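Local coordinates for amino acid ABC transporter, periplasmic amino acid-binding protein, putative (Streptococcus pneumoniae, PDB 4I62) that probably delivers amino acids such as L-arginine, which it holds in a cleft between two lobes, to an ABC importer as its substrate-binding lipoprotein, at residues N46-P51 with P178-L183; V109-E114 with S226-M231; Q143-L148 with D167-S172. All coordinates share one frame; numbering follows the deposited sequence.

Contact 1 (N46-P51 with P178-L183). With ARG (arginine), chain B.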
ATOM      1  N   ASN A  46       3.208   4.345   5.348  1.00  7.79           N
ATOM      2  CA  ASN A  46       4.291   3.413   5.650  1.00  8.25           C
ATOM      3  C   ASN A  46       5.152   3.241   4.399  1.00  8.25           C
ATOM      4  O   ASN A  46       4.732   2.553   3.449  1.00  8.93           O
ATOM      5  CB  ASN A  46       3.695   2.080   6.074  1.00  8.51           C
ATOM      6  CG  ASN A  46       4.757   1.008   6.178  1.00  8.76           C
ATOM      7  OD1 ASN A  46       4.692  -0.037   5.497  1.00 10.45           O
ATOM      8  ND2 ASN A  46       5.784   1.288   6.967  1.00 10.95           N
ATOM      9  N   PRO A  47       6.351   3.862   4.369  1.00  9.74           N
ATOM     10  CA  PRO A  47       7.123   3.945   3.114  1.00  9.98           C
ATOM     11  C   PRO A  47       7.997   2.700   2.794  1.00 10.60           C
ATOM     12  O   PRO A  47       9.217   2.781   2.655  1.00 12.98           O
ATOM     13  CB  PRO A  47       7.992   5.183   3.333  1.00 12.91           C
ATOM     14  CG  PRO A  47       8.267   5.163   4.806  1.00 13.79           C
ATOM     15  CD  PRO A  47       6.952   4.712   5.417  1.00 11.29           C
ATOM     16  N   ASP A  48       7.353   1.553   2.630  1.00 10.72           N
ATOM     17  CA  ASP A  48       7.978   0.298   2.284  0.50 10.90           C
ATOM     18  C   ASP A  48       7.025  -0.422   1.308  1.00  9.47           C
ATOM     19  O   ASP A  48       6.646  -1.556   1.610  1.00 11.24           O
ATOM     20  CB  ASP A  48       8.111  -0.499   3.577  0.50 13.53           C
ATOM     21  CG  ASP A  48       8.967  -1.741   3.431  0.50 13.76           C
ATOM     22  OD1 ASP A  48       9.529  -1.964   2.337  0.50 18.84           O
ATOM     23  OD2 ASP A  48       9.086  -2.485   4.422  0.50 16.35           O
ATOM     24  N   PHE A  49       6.618   0.244   0.227  1.00  8.89           N
ATOM     25  CA  PHE A  49       5.469  -0.177  -0.567  1.00  8.26           C
ATOM     26  C   PHE A  49       5.564   0.437  -1.972  1.00  9.02           C
ATOM     27  O   PHE A  49       4.620   1.066  -2.462  1.00  8.68           O
ATOM     28  CB  PHE A  49       4.168   0.219   0.174  1.00  8.70           C
ATOM     29  CG  PHE A  49       2.956  -0.589  -0.191  1.00  7.99           C
ATOM     30  CD1 PHE A  49       2.879  -1.914   0.162  1.00  8.40           C
ATOM     31  CD2 PHE A  49       1.871  -0.022  -0.861  1.00  8.21           C
ATOM     32  CE1 PHE A  49       1.736  -2.661  -0.129  1.00  8.51           C
ATOM     33  CE2 PHE A  49       0.742  -0.746  -1.147  1.00  8.96           C
ATOM     34  CZ  PHE A  49       0.661  -2.083  -0.786  1.00  8.90           C
ATOM     35  N   ALA A  50       6.712   0.237  -2.637  1.00  8.94           N
ATOM     36  CA  ALA A  50       6.873   0.750  -3.992  1.00  9.04           C
ATOM     37  C   ALA A  50       5.842   0.070  -4.900  1.00  8.76           C
ATOM     38  O   ALA A  50       5.622  -1.147  -4.785  1.00  9.44           O
ATOM     39  CB  ALA A  50       8.276   0.479  -4.512  1.00 11.14           C
ATOM     40  N   PRO A  51       5.251   0.806  -5.845  1.00  8.95           N
ATOM     41  CA  PRO A  51       5.603   2.170  -6.289  1.00  9.35           C
ATOM     42  C   PRO A  51       4.912   3.301  -5.507  1.00  8.77           C
ATOM     43  O   PRO A  51       5.187   4.485  -5.766  1.00  9.61           O
ATOM     44  CB  PRO A  51       5.107   2.182  -7.761  1.00 11.15           C
ATOM     45  CG  PRO A  51       3.915   1.258  -7.719  1.00 11.14           C
ATOM     46  CD  PRO A  51       4.333   0.146  -6.802  1.00 10.02           C
ATOM     47  N   PRO A 178       5.327  -6.613  10.947  1.00 12.06           N
ATOM     48  CA  PRO A 178       5.081  -5.188  10.721  1.00 13.39           C
ATOM     49  C   PRO A 178       5.695  -4.675   9.436  1.00 11.04           C
ATOM     50  O   PRO A 178       5.047  -3.861   8.786  1.00 11.85           O
ATOM     51  CB  PRO A 178       5.715  -4.508  11.947  1.00 15.47           C
ATOM     52  CG  PRO A 178       5.579  -5.516  13.008  1.00 17.42           C
ATOM     53  CD  PRO A 178       5.741  -6.869  12.340  1.00 16.00           C
ATOM     54  N   LYS A 179       6.910  -5.110   9.079  1.00 11.12           N
ATOM     55  CA  LYS A 179       7.640  -4.498   7.973  1.00 12.27           C
ATOM     56  C   LYS A 179       7.678  -5.365   6.725  1.00 11.19           C
ATOM     57  O   LYS A 179       8.063  -6.549   6.799  1.00 11.65           O
ATOM     58  CB  LYS A 179       9.080  -4.224   8.391  1.00 14.07           C
ATOM     59  CG  LYS A 179       9.215  -3.253   9.546  1.00 16.83           C
ATOM     60  CD  LYS A 179      10.674  -2.885   9.830  1.00 23.05           C
ATOM     61  CE  LYS A 179      10.780  -1.865  10.961  1.00 30.34           C
ATOM     62  NZ  LYS A 179      12.191  -1.511  11.298  1.00 35.39           N
ATOM     63  N   ASN A 180       7.362  -4.790   5.564  1.00 10.02           N
ATOM     64  CA  ASN A 180       7.432  -5.557   4.312  1.00  9.39           C
ATOM     65  C   ASN A 180       8.834  -6.049   4.014  1.00  9.69           C
ATOM     66  O   ASN A 180       9.009  -7.160   3.480  1.00  9.64           O
ATOM     67  CB  ASN A 180       6.882  -4.749   3.157  1.00  9.19           C
ATOM     68  CG  ASN A 180       5.390  -4.531   3.275  1.00  9.15           C
ATOM     69  OD1 ASN A 180       4.651  -5.439   3.693  1.00 10.30           O
ATOM     70  ND2 ASN A 180       4.913  -3.351   2.883  1.00 11.03           N
ATOM     71  N   GLY A 181       9.847  -5.248   4.312  1.00 11.08           N
ATOM     72  CA  GLY A 181      11.206  -5.697   4.078  1.00 12.19           C
ATOM     73  C   GLY A 181      11.554  -6.948   4.881  1.00 12.22           C
ATOM     74  O   GLY A 181      12.358  -7.793   4.457  1.00 11.92           O
ATOM     75  N   ASN A 182      10.977  -7.084   6.067  1.00 11.12           N
ATOM     76  CA  ASN A 182      11.242  -8.262   6.861  1.00 11.26           C
ATOM     77  C   ASN A 182      10.528  -9.497   6.311  1.00 10.12           C
ATOM     78  O   ASN A 182      11.046 -10.605   6.435  1.00 10.75           O
ATOM     79  CB  ASN A 182      10.948  -7.995   8.335  1.00 15.36           C
ATOM     80  CG  ASN A 182      11.971  -7.041   8.972  1.00 18.88           C
ATOM     81  OD1 ASN A 182      13.098  -6.913   8.480  1.00 24.39           O
ATOM     82  ND2 ASN A 182      11.603  -6.412  10.078  1.00 19.87           N
ATOM     83  N   LEU A 183       9.384  -9.309   5.667  1.00  9.49           N
ATOM     84  CA  LEU A 183       8.727 -10.422   4.955  1.00  9.35           C
ATOM     85  C   LEU A 183       9.618 -10.889   3.819  1.00  7.99           C
ATOM     86  O   LEU A 183       9.763 -12.107   3.578  1.00  8.87           O
ATOM     87  CB  LEU A 183       7.363  -9.982   4.404  1.00  9.29           C
ATOM     88  CG  LEU A 183       6.301  -9.795   5.494  1.00  9.93           C
ATOM     89  CD1 LEU A 183       5.079  -8.996   4.981  1.00 11.30           C
ATOM     90  CD2 LEU A 183       5.845 -11.128   6.063  1.00 12.07           C
TER
HETATM   91  N   ARG B 301      -3.677  -2.507   0.507  1.00  7.22           N
HETATM   92  CA  ARG B 301      -3.388  -3.181   1.800  1.00  7.21           C
HETATM   93  C   ARG B 301      -4.290  -2.658   2.915  1.00  6.85           C
HETATM   94  O   ARG B 301      -4.862  -1.557   2.773  1.00  7.83           O
HETATM   95  CB  ARG B 301      -1.915  -3.090   2.147  1.00  7.22           C
HETATM   96  CG  ARG B 301      -1.384  -1.654   2.180  1.00  7.27           C
HETATM   97  CD  ARG B 301      -0.006  -1.573   2.803  1.00  6.76           C
HETATM   98  NE  ARG B 301       0.580  -0.271   2.539  1.00  7.20           N
HETATM   99  CZ  ARG B 301       1.757   0.133   2.970  1.00  6.86           C
HETATM  100  NH1 ARG B 301       2.185   1.356   2.676  1.00  7.89           N
HETATM  101  NH2 ARG B 301       2.511  -0.682   3.706  1.00  7.69           N
HETATM  102  OXT ARG B 301      -4.371  -3.368   3.971  1.00  7.84           O
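Asn180 and Asp48 meet beside the guanidinium of the bound arginine. Asn180 ND2 donates to the backbone Asp48 O at 2.8 Å in a nearly straight bond (167° at the hydrogen), with the oxygen near the amide plane. The same ND2 reaches the edge of the Phe49 ring, 3.7 Å from Phe49 CD1. One face of the Phe49 ring carries the ligand, ARG NE lying 3.4 Å above its centre. Phe49 has CG anti to the backbone N (chi1 -156°), which swings the ring under the guanidinium. Asn46 takes the far end of that group twice, ARG NH1 donating to the backbone Asn46 O and ARG NH2 to Asn46 OD1 (2.9 Å). Further out, Gln156 NE2 also bonds Asn46 OD1, and Met88 O receives Asn46 ND2, fixing the amide's rotation. Asp48, in one of its two conformers, accepts Gly181 N at OD2 on the syn side (2.9 Å), where helix 180-188 begins; this second link is therefore less certain. Phe205 of helix 199-208 packs on both Asp48 and Asn180. The contact joins the two lobes of a type II periplasmic binding protein across the ligand cleft, as in a closed form. A carboxylate at a helix N-terminus would probably be stabilised by the helix dipole, while two guanidinium nitrogens are matched by neutral oxygens of Asn46; Gln156 OE1 and Glu198 OE1 are further acceptors for the ligand.

Contact 2 (V109-E114 with S226-M231); sequences VSKTDE and SYAVAM. With ARG (arginine), chain B.
Tyr227 rises from a backbone bridge to Ser110 and ends deep in the arginine pocket. Its CB lies 3.8 Å from Val109 O. Because CG stands anti to the carbonyl carbon (chi1 -67°), the ring runs on past Ser110, whose OG approaches the ring edge near its plane. CE1 comes 3.7 Å from ARG N, reached obliquely, and at the tip the hydroxyl OH is hydrogen-bonded to Glu198 OE1, a carboxylate that also binds the ligand. Phe52 packs edge-to-face on the same ring. Beneath it, Ser110 and Tyr227 form an isolated antiparallel bridge, a non-hydrogen-bonded pair flanked by Ala228 N to Val109 O and Lys111 N to Ser226 O, each 2.9 Å. Water 1 links Val109 N to Ala228 O, and water 2 links Lys111 O to Ser226 N, extending the pairing at both ends. Lys111 CG rests on Ala228 CB at 3.8 Å. With its backbone held this way, Ser110 serves the amino acid head group twice: Ser110 N donates to ARG O at 2.8 Å, almost straight at 173°, and Ser110 OG accepts from ARG N at 2.8 Å. Asp225 OD1, bonded to Ser110 OG, is a second-shell partner that helps orient the hydroxyl. The pairing thus makes one wall of the site, and the nearby Asp225 carboxylate would probably make the hydroxyl a stronger acceptor for the ligand's ammonium group.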
ATOM      1  N   VAL A 109      -3.960   2.255   0.765  1.00  7.15           N
ATOM      2  CA  VAL A 109      -4.998   1.738   1.662  1.00  7.56           C
ATOM      3  C   VAL A 109      -6.207   1.201   0.899  1.00  7.62           C
ATOM      4  O   VAL A 109      -6.864   1.967   0.150  1.00  8.51           O
ATOM      5  CB  VAL A 109      -5.478   2.823   2.657  1.00  8.21           C
ATOM      6  CG1 VAL A 109      -6.562   2.289   3.570  1.00  9.26           C
ATOM      7  CG2 VAL A 109      -4.333   3.375   3.456  1.00  8.90           C
ATOM      8  N   SER A 110      -6.511  -0.078   1.059  1.00  7.33           N
ATOM      9  CA  SER A 110      -7.679  -0.659   0.461  1.00  8.77           C
ATOM     10  C   SER A 110      -8.947  -0.280   1.206  1.00  9.02           C
ATOM     11  O   SER A 110      -9.033  -0.316   2.445  1.00  9.98           O
ATOM     12  CB  SER A 110      -7.559  -2.183   0.549  1.00  9.41           C
ATOM     13  OG  SER A 110      -6.403  -2.673  -0.136  1.00  9.68           O
ATOM     14  N   LYS A 111     -10.018   0.007   0.447  1.00 10.83           N
ATOM     15  CA  LYS A 111     -11.339   0.116   1.088  1.00 13.57           C
ATOM     16  C   LYS A 111     -11.852  -1.232   1.554  1.00 14.39           C
ATOM     17  O   LYS A 111     -11.713  -2.255   0.856  1.00 16.24           O
ATOM     18  CB  LYS A 111     -12.397   0.626   0.134  1.00 15.69           C
ATOM     19  CG  LYS A 111     -12.081   1.947  -0.323  1.00 14.53           C
ATOM     20  CD  LYS A 111     -13.160   2.496  -1.253  1.00 19.96           C
ATOM     21  CE  LYS A 111     -14.526   2.517  -0.611  1.00 21.88           C
ATOM     22  NZ  LYS A 111     -15.580   2.960  -1.607  1.00 26.92           N
ATOM     23  N   THR A 112     -12.432  -1.259   2.732  1.00 15.81           N
ATOM     24  CA  THR A 112     -13.155  -2.453   3.166  1.00 15.96           C
ATOM     25  C   THR A 112     -14.414  -2.009   3.885  1.00 16.32           C
ATOM     26  O   THR A 112     -14.513  -0.861   4.309  1.00 16.44           O
ATOM     27  CB  THR A 112     -12.344  -3.315   4.128  1.00 16.36           C
ATOM     28  OG1 THR A 112     -12.202  -2.626   5.365  1.00 16.60           O
ATOM     29  CG2 THR A 112     -10.972  -3.690   3.575  1.00 17.69           C
ATOM     30  N   ASP A 113     -15.376  -2.911   4.040  1.00 18.21           N
ATOM     31  CA  ASP A 113     -16.596  -2.557   4.758  1.00 18.01           C
ATOM     32  C   ASP A 113     -16.310  -2.221   6.200  1.00 17.78           C
ATOM     33  O   ASP A 113     -16.863  -1.257   6.724  1.00 20.58           O
ATOM     34  CB  ASP A 113     -17.644  -3.671   4.670  1.00 24.90           C
ATOM     35  CG  ASP A 113     -18.293  -3.747   3.300  1.00 34.37           C
ATOM     36  OD1 ASP A 113     -18.062  -2.835   2.477  1.00 35.79           O
ATOM     37  OD2 ASP A 113     -19.059  -4.710   3.052  1.00 40.80           O
ATOM     38  N   GLU A 114     -15.434  -2.978   6.845  1.00 18.09           N
ATOM     39  CA  GLU A 114     -15.099  -2.659   8.215  1.00 20.41           C
ATOM     40  C   GLU A 114     -14.466  -1.278   8.309  1.00 19.63           C
ATOM     41  O   GLU A 114     -14.817  -0.467   9.176  1.00 21.27           O
ATOM     42  CB  GLU A 114     -14.191  -3.730   8.809  1.00 25.44           C
ATOM     43  CG  GLU A 114     -14.950  -4.963   9.245  1.00 32.67           C
ATOM     44  CD  GLU A 114     -16.055  -4.638  10.238  1.00 38.69           C
ATOM     45  OE1 GLU A 114     -15.740  -4.151  11.350  1.00 40.67           O
ATOM     46  OE2 GLU A 114     -17.240  -4.859   9.902  1.00 40.39           O
ATOM     47  N   SER A 226      -9.771  -1.897  -4.043  1.00 11.33           N
ATOM     48  CA  SER A 226      -9.517  -0.549  -4.538  1.00 10.90           C
ATOM     49  C   SER A 226      -8.855   0.315  -3.491  1.00  9.88           C
ATOM     50  O   SER A 226      -9.278   0.340  -2.324  1.00 11.42           O
ATOM     51  CB  SER A 226     -10.833   0.098  -4.935  1.00 15.54           C
ATOM     52  OG  SER A 226     -11.426  -0.638  -5.994  1.00 19.86           O
ATOM     53  N   TYR A 227      -7.781   1.020  -3.891  1.00  8.86           N
ATOM     54  CA  TYR A 227      -7.111   1.931  -2.993  1.00  8.37           C
ATOM     55  C   TYR A 227      -7.846   3.283  -2.955  1.00  8.89           C
ATOM     56  O   TYR A 227      -8.351   3.755  -3.972  1.00  9.55           O
ATOM     57  CB  TYR A 227      -5.681   2.227  -3.444  1.00  9.96           C
ATOM     58  CG  TYR A 227      -4.689   1.115  -3.412  1.00  9.41           C
ATOM     59  CD1 TYR A 227      -4.988  -0.134  -2.893  1.00 10.60           C
ATOM     60  CD2 TYR A 227      -3.413   1.346  -3.929  1.00 10.26           C
ATOM     61  CE1 TYR A 227      -4.003  -1.156  -2.884  1.00  9.80           C
ATOM     62  CE2 TYR A 227      -2.450   0.357  -3.931  1.00 10.67           C
ATOM     63  CZ  TYR A 227      -2.751  -0.884  -3.418  1.00  9.31           C
ATOM     64  OH  TYR A 227      -1.740  -1.837  -3.420  1.00 11.19           O
ATOM     65  N   ALA A 228      -7.863   3.877  -1.760  1.00  8.66           N
ATOM     66  CA  ALA A 228      -8.495   5.166  -1.555  1.00  9.14           C
ATOM     67  C   ALA A 228      -7.777   5.897  -0.428  1.00  8.78           C
ATOM     68  O   ALA A 228      -7.007   5.293   0.354  1.00  8.38           O
ATOM     69  CB  ALA A 228      -9.968   4.980  -1.256  1.00 10.15           C
ATOM     70  N   VAL A 229      -8.005   7.200  -0.341  1.00  9.18           N
ATOM     71  CA  VAL A 229      -7.488   8.005   0.753  1.00  9.05           C
ATOM     72  C   VAL A 229      -8.455   7.930   1.924  1.00  9.22           C
ATOM     73  O   VAL A 229      -9.657   8.126   1.743  1.00  9.76           O
ATOM     74  CB  VAL A 229      -7.344   9.452   0.289  1.00  9.54           C
ATOM     75  CG1 VAL A 229      -6.945  10.371   1.452  1.00 10.12           C
ATOM     76  CG2 VAL A 229      -6.393   9.549  -0.902  1.00  9.84           C
ATOM     77  N   ALA A 230      -7.930   7.623   3.115  1.00  8.89           N
ATOM     78  CA  ALA A 230      -8.803   7.554   4.306  1.00  9.25           C
ATOM     79  C   ALA A 230      -8.717   8.829   5.093  1.00  9.67           C
ATOM     80  O   ALA A 230      -7.647   9.461   5.210  1.00  9.74           O
ATOM     81  CB  ALA A 230      -8.395   6.381   5.204  1.00 10.36           C
ATOM     82  N   MET A 231      -9.844   9.202   5.665  1.00 10.32           N
ATOM     83  CA  MET A 231      -9.926  10.390   6.497  1.00 12.13           C
ATOM     84  C   MET A 231     -10.984  10.154   7.581  1.00 11.50           C
ATOM     85  O   MET A 231     -11.703   9.154   7.555  1.00 12.93           O
ATOM     86  CB  MET A 231     -10.237  11.625   5.647  1.00 13.40           C
ATOM     87  CG  MET A 231     -11.589  11.600   5.021  1.00 14.11           C
ATOM     88  SD  MET A 231     -11.713  12.681   3.571  1.00 16.08           S
ATOM     89  CE  MET A 231     -10.979  11.622   2.315  1.00 18.43           C
TER
HETATM   90  N   ARG B 301      -3.677  -2.507   0.507  1.00  7.22           N
HETATM   91  CA  ARG B 301      -3.388  -3.181   1.800  1.00  7.21           C
HETATM   92  C   ARG B 301      -4.290  -2.658   2.915  1.00  6.85           C
HETATM   93  O   ARG B 301      -4.862  -1.557   2.773  1.00  7.83           O
HETATM   94  CB  ARG B 301      -1.915  -3.090   2.147  1.00  7.22           C
HETATM   95  CG  ARG B 301      -1.384  -1.654   2.180  1.00  7.27           C
HETATM   96  CD  ARG B 301      -0.006  -1.573   2.803  1.00  6.76           C
HETATM   97  NE  ARG B 301       0.580  -0.271   2.539  1.00  7.20           N
HETATM   98  CZ  ARG B 301       1.757   0.133   2.970  1.00  6.86           C
HETATM   99  NH1 ARG B 301       2.185   1.356   2.676  1.00  7.89           N
HETATM  100  NH2 ARG B 301       2.511  -0.682   3.706  1.00  7.69           N
HETATM  101  OXT ARG B 301      -4.371  -3.368   3.971  1.00  7.84           O
HETATM  102  O   HOH W   1      -4.179   5.179   0.270  1.00  7.63           O
HETATM  103  O   HOH W   2     -11.726  -2.354  -1.885  1.00 18.90           O

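Contact 3 (Q143-L148 with D167-S172); sequences QSVNDL and DLLQNS
The peptide carbonyl of Leu148 is met over its face by Ser172: OG donates to Leu148 O at 2.7 Å, from 60° out of the carbonyl plane. Ser172 OG lies beside its own backbone N (chi1 -55°), which brings it to that oxygen, and it also touches Leu148 CB. Two other flat groups make bonds within their own segments. The carboxylate of Asp147 receives Gln143 N at OD2 on its anti side and Ser144 N from above its plane, though both donor residues occur in two conformers. Gln170 holds Asp167 O in its amide plane, NE2 lying 3.1 Å from that oxygen, above the Asp167 carbonyl plane. Beside the serine, Leu169 CD2 touches Val145 CG1 at 3.7 Å and Leu148 CD1 at 4.0 Å, with Leu169 CD1 also against Leu148; Val153 of strand 152-156 supports Leu148 and Leu169. The type I turn Leu169-Ser172 leads into strand 173-177 and the 3-10 segment 145-148 precedes strand 152-156, so the contact joins the approaches to two parallel strands of a beta-alpha-beta crossover. One polar tie, made off the lone-pair directions, thus sits next to a small apolar patch, consistent with a junction within one lobe away from the ligand.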
ATOM      1  N   GLN A 143      -0.245 -22.955  -7.565  0.50 11.44           N
ATOM      2  CA  GLN A 143      -1.274 -22.633  -8.575  0.50 13.04           C
ATOM      3  C   GLN A 143      -2.539 -22.100  -7.947  0.50 14.68           C
ATOM      4  O   GLN A 143      -3.231 -21.227  -8.482  0.50 14.61           O
ATOM      5  CB  GLN A 143      -1.670 -23.899  -9.353  0.50 13.94           C
ATOM      6  CG  GLN A 143      -0.554 -24.461 -10.161  0.50 11.94           C
ATOM      7  CD  GLN A 143      -0.133 -23.529 -11.271  0.50 12.01           C
ATOM      8  OE1 GLN A 143      -0.974 -22.910 -11.933  0.50 14.81           O
ATOM      9  NE2 GLN A 143       1.181 -23.415 -11.480  0.50 12.04           N
ATOM     10  N   SER A 144      -2.875 -22.707  -6.823  0.50 13.08           N
ATOM     11  CA  SER A 144      -4.111 -22.403  -6.182  0.50 14.32           C
ATOM     12  C   SER A 144      -3.853 -22.526  -4.714  0.50 13.85           C
ATOM     13  O   SER A 144      -2.901 -23.120  -4.236  0.50 11.79           O
ATOM     14  CB  SER A 144      -5.217 -23.372  -6.589  0.50 15.76           C
ATOM     15  OG  SER A 144      -5.015 -24.653  -6.005  0.50 21.29           O
ATOM     16  N   VAL A 145      -4.735 -21.895  -4.013  1.00 13.58           N
ATOM     17  CA  VAL A 145      -4.788 -21.858  -2.570  1.00 12.65           C
ATOM     18  C   VAL A 145      -4.601 -23.255  -1.959  1.00 13.06           C
ATOM     19  O   VAL A 145      -3.943 -23.355  -0.902  1.00 12.28           O
ATOM     20  CB  VAL A 145      -6.093 -21.148  -2.132  1.00 16.87           C
ATOM     21  CG1 VAL A 145      -6.500 -21.504  -0.706  1.00 18.39           C
ATOM     22  CG2 VAL A 145      -5.927 -19.639  -2.297  1.00 15.12           C
ATOM     23  N   ASN A 146      -5.098 -24.309  -2.598  1.00 12.16           N
ATOM     24  CA  ASN A 146      -4.895 -25.622  -2.018  1.00 13.38           C
ATOM     25  C   ASN A 146      -3.420 -25.991  -1.866  1.00 11.81           C
ATOM     26  O   ASN A 146      -3.056 -26.752  -0.956  1.00 12.75           O
ATOM     27  CB  ASN A 146      -5.593 -26.687  -2.860  1.00 15.29           C
ATOM     28  CG  ASN A 146      -5.590 -28.011  -2.183  1.00 16.27           C
ATOM     29  OD1 ASN A 146      -6.245 -28.192  -1.153  1.00 16.63           O
ATOM     30  ND2 ASN A 146      -4.883 -28.968  -2.768  1.00 17.53           N
ATOM     31  N   ASP A 147      -2.579 -25.458  -2.751  1.00 12.52           N
ATOM     32  CA  ASP A 147      -1.142 -25.734  -2.696  1.00 12.09           C
ATOM     33  C   ASP A 147      -0.442 -25.108  -1.491  1.00 12.07           C
ATOM     34  O   ASP A 147       0.729 -25.429  -1.212  1.00 13.20           O
ATOM     35  CB  ASP A 147      -0.453 -25.252  -3.977  1.00 13.25           C
ATOM     36  CG  ASP A 147      -0.953 -25.962  -5.195  1.00 14.82           C
ATOM     37  OD1 ASP A 147      -1.182 -27.191  -5.135  1.00 17.52           O
ATOM     38  OD2 ASP A 147      -1.162 -25.287  -6.225  1.00 18.37           O
ATOM     39  N   LEU A 148      -1.116 -24.218  -0.780  1.00  9.98           N
ATOM     40  CA  LEU A 148      -0.549 -23.604   0.410  1.00 11.24           C
ATOM     41  C   LEU A 148      -0.758 -24.446   1.667  1.00 11.98           C
ATOM     42  O   LEU A 148      -0.258 -24.053   2.754  1.00 11.62           O
ATOM     43  CB  LEU A 148      -1.100 -22.186   0.580  1.00 10.45           C
ATOM     44  CG  LEU A 148      -0.771 -21.246  -0.568  1.00 11.28           C
ATOM     45  CD1 LEU A 148      -1.501 -19.936  -0.397  1.00 12.28           C
ATOM     46  CD2 LEU A 148       0.738 -21.004  -0.659  1.00 13.30           C
ATOM     47  N   ASP A 167      -8.422 -15.858   7.028  1.00 11.50           N
ATOM     48  CA  ASP A 167      -9.756 -16.321   6.709  1.00 12.51           C
ATOM     49  C   ASP A 167      -9.796 -17.553   5.817  1.00 13.06           C
ATOM     50  O   ASP A 167     -10.723 -18.346   5.902  1.00 15.70           O
ATOM     51  CB  ASP A 167     -10.579 -15.202   6.084  1.00 13.46           C
ATOM     52  CG  ASP A 167     -10.939 -14.103   7.071  1.00 14.41           C
ATOM     53  OD1 ASP A 167     -10.774 -14.253   8.302  1.00 17.40           O
ATOM     54  OD2 ASP A 167     -11.424 -13.057   6.576  1.00 15.43           O
ATOM     55  N   LEU A 168      -8.768 -17.749   4.997  1.00 12.85           N
ATOM     56  CA  LEU A 168      -8.739 -18.818   3.995  1.00 13.53           C
ATOM     57  C   LEU A 168      -7.750 -19.947   4.245  1.00 13.47           C
ATOM     58  O   LEU A 168      -7.952 -21.076   3.782  1.00 16.62           O
ATOM     59  CB  LEU A 168      -8.460 -18.263   2.612  1.00 17.34           C
ATOM     60  CG  LEU A 168      -9.521 -17.381   1.985  1.00 20.17           C
ATOM     61  CD1 LEU A 168      -8.956 -16.842   0.683  1.00 21.59           C
ATOM     62  CD2 LEU A 168     -10.783 -18.189   1.738  1.00 24.38           C
ATOM     63  N   LEU A 169      -6.666 -19.626   4.941  1.00 13.53           N
ATOM     64  CA  LEU A 169      -5.537 -20.552   5.005  1.00 13.84           C
ATOM     65  C   LEU A 169      -5.402 -21.281   6.350  1.00 17.28           C
ATOM     66  O   LEU A 169      -4.325 -21.284   6.962  1.00 18.07           O
ATOM     67  CB  LEU A 169      -4.239 -19.823   4.606  1.00 14.33           C
ATOM     68  CG  LEU A 169      -4.285 -19.094   3.255  1.00 13.36           C
ATOM     69  CD1 LEU A 169      -2.944 -18.378   3.009  1.00 15.22           C
ATOM     70  CD2 LEU A 169      -4.645 -20.019   2.093  1.00 15.04           C
ATOM     71  N   GLN A 170      -6.481 -21.915   6.789  1.00 18.54           N
ATOM     72  CA  GLN A 170      -6.479 -22.665   8.051  1.00 20.71           C
ATOM     73  C   GLN A 170      -5.496 -23.830   8.098  1.00 20.87           C
ATOM     74  O   GLN A 170      -5.155 -24.288   9.188  1.00 24.93           O
ATOM     75  CB  GLN A 170      -7.882 -23.177   8.389  1.00 22.22           C
ATOM     76  CG  GLN A 170      -8.819 -22.110   8.945  1.00 22.69           C
ATOM     77  CD  GLN A 170      -9.346 -21.175   7.876  1.00 19.26           C
ATOM     78  OE1 GLN A 170      -9.249 -21.439   6.676  1.00 20.59           O
ATOM     79  NE2 GLN A 170      -9.891 -20.052   8.301  1.00 17.57           N
ATOM     80  N   ASN A 171      -5.065 -24.318   6.940  1.00 17.54           N
ATOM     81  CA  ASN A 171      -4.129 -25.430   6.895  1.00 17.98           C
ATOM     82  C   ASN A 171      -2.684 -24.980   6.730  1.00 16.23           C
ATOM     83  O   ASN A 171      -1.806 -25.810   6.493  1.00 16.90           O
ATOM     84  CB  ASN A 171      -4.488 -26.418   5.775  1.00 20.22           C
ATOM     85  CG  ASN A 171      -5.805 -27.115   5.994  1.00 26.83           C
ATOM     86  OD1 ASN A 171      -6.198 -27.378   7.125  1.00 28.56           O
ATOM     87  ND2 ASN A 171      -6.488 -27.438   4.900  1.00 28.52           N
ATOM     88  N   SER A 172      -2.458 -23.675   6.848  1.00 15.84           N
ATOM     89  CA  SER A 172      -1.128 -23.090   6.694  1.00 14.71           C
ATOM     90  C   SER A 172      -0.644 -22.509   8.022  1.00 16.69           C
ATOM     91  O   SER A 172      -1.453 -22.161   8.881  1.00 20.38           O
ATOM     92  CB  SER A 172      -1.153 -21.954   5.649  1.00 14.25           C
ATOM     93  OG  SER A 172      -1.677 -22.381   4.385  1.00 14.33           O
TER

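How the contacts relate
Contacts 1 and 2 adjoin the bound arginine from different parts of the cleft, their centres about 18 Å apart, and they touch where Phe49 CE2 packs against Tyr227 OH at 3.5 Å. Along the chain their segments alternate, 46-51, 109-114, 178-183 and 226-231; of the four, only 178-183 belongs to the second lobe, which the chain enters after 109-114 and leaves before 226-231. Contact 3, nested inside both loops, lies about 23 Å from contact 1 and about 25 Å from contact 2, centre to centre, and touches neither. It shares with 178-183 the lobe built on strands 152-156, 173-177 and 194-198: strand 173-177 runs from its turn toward helix 180-188. One lobe thus carries a peripheral junction and a ligand-facing end.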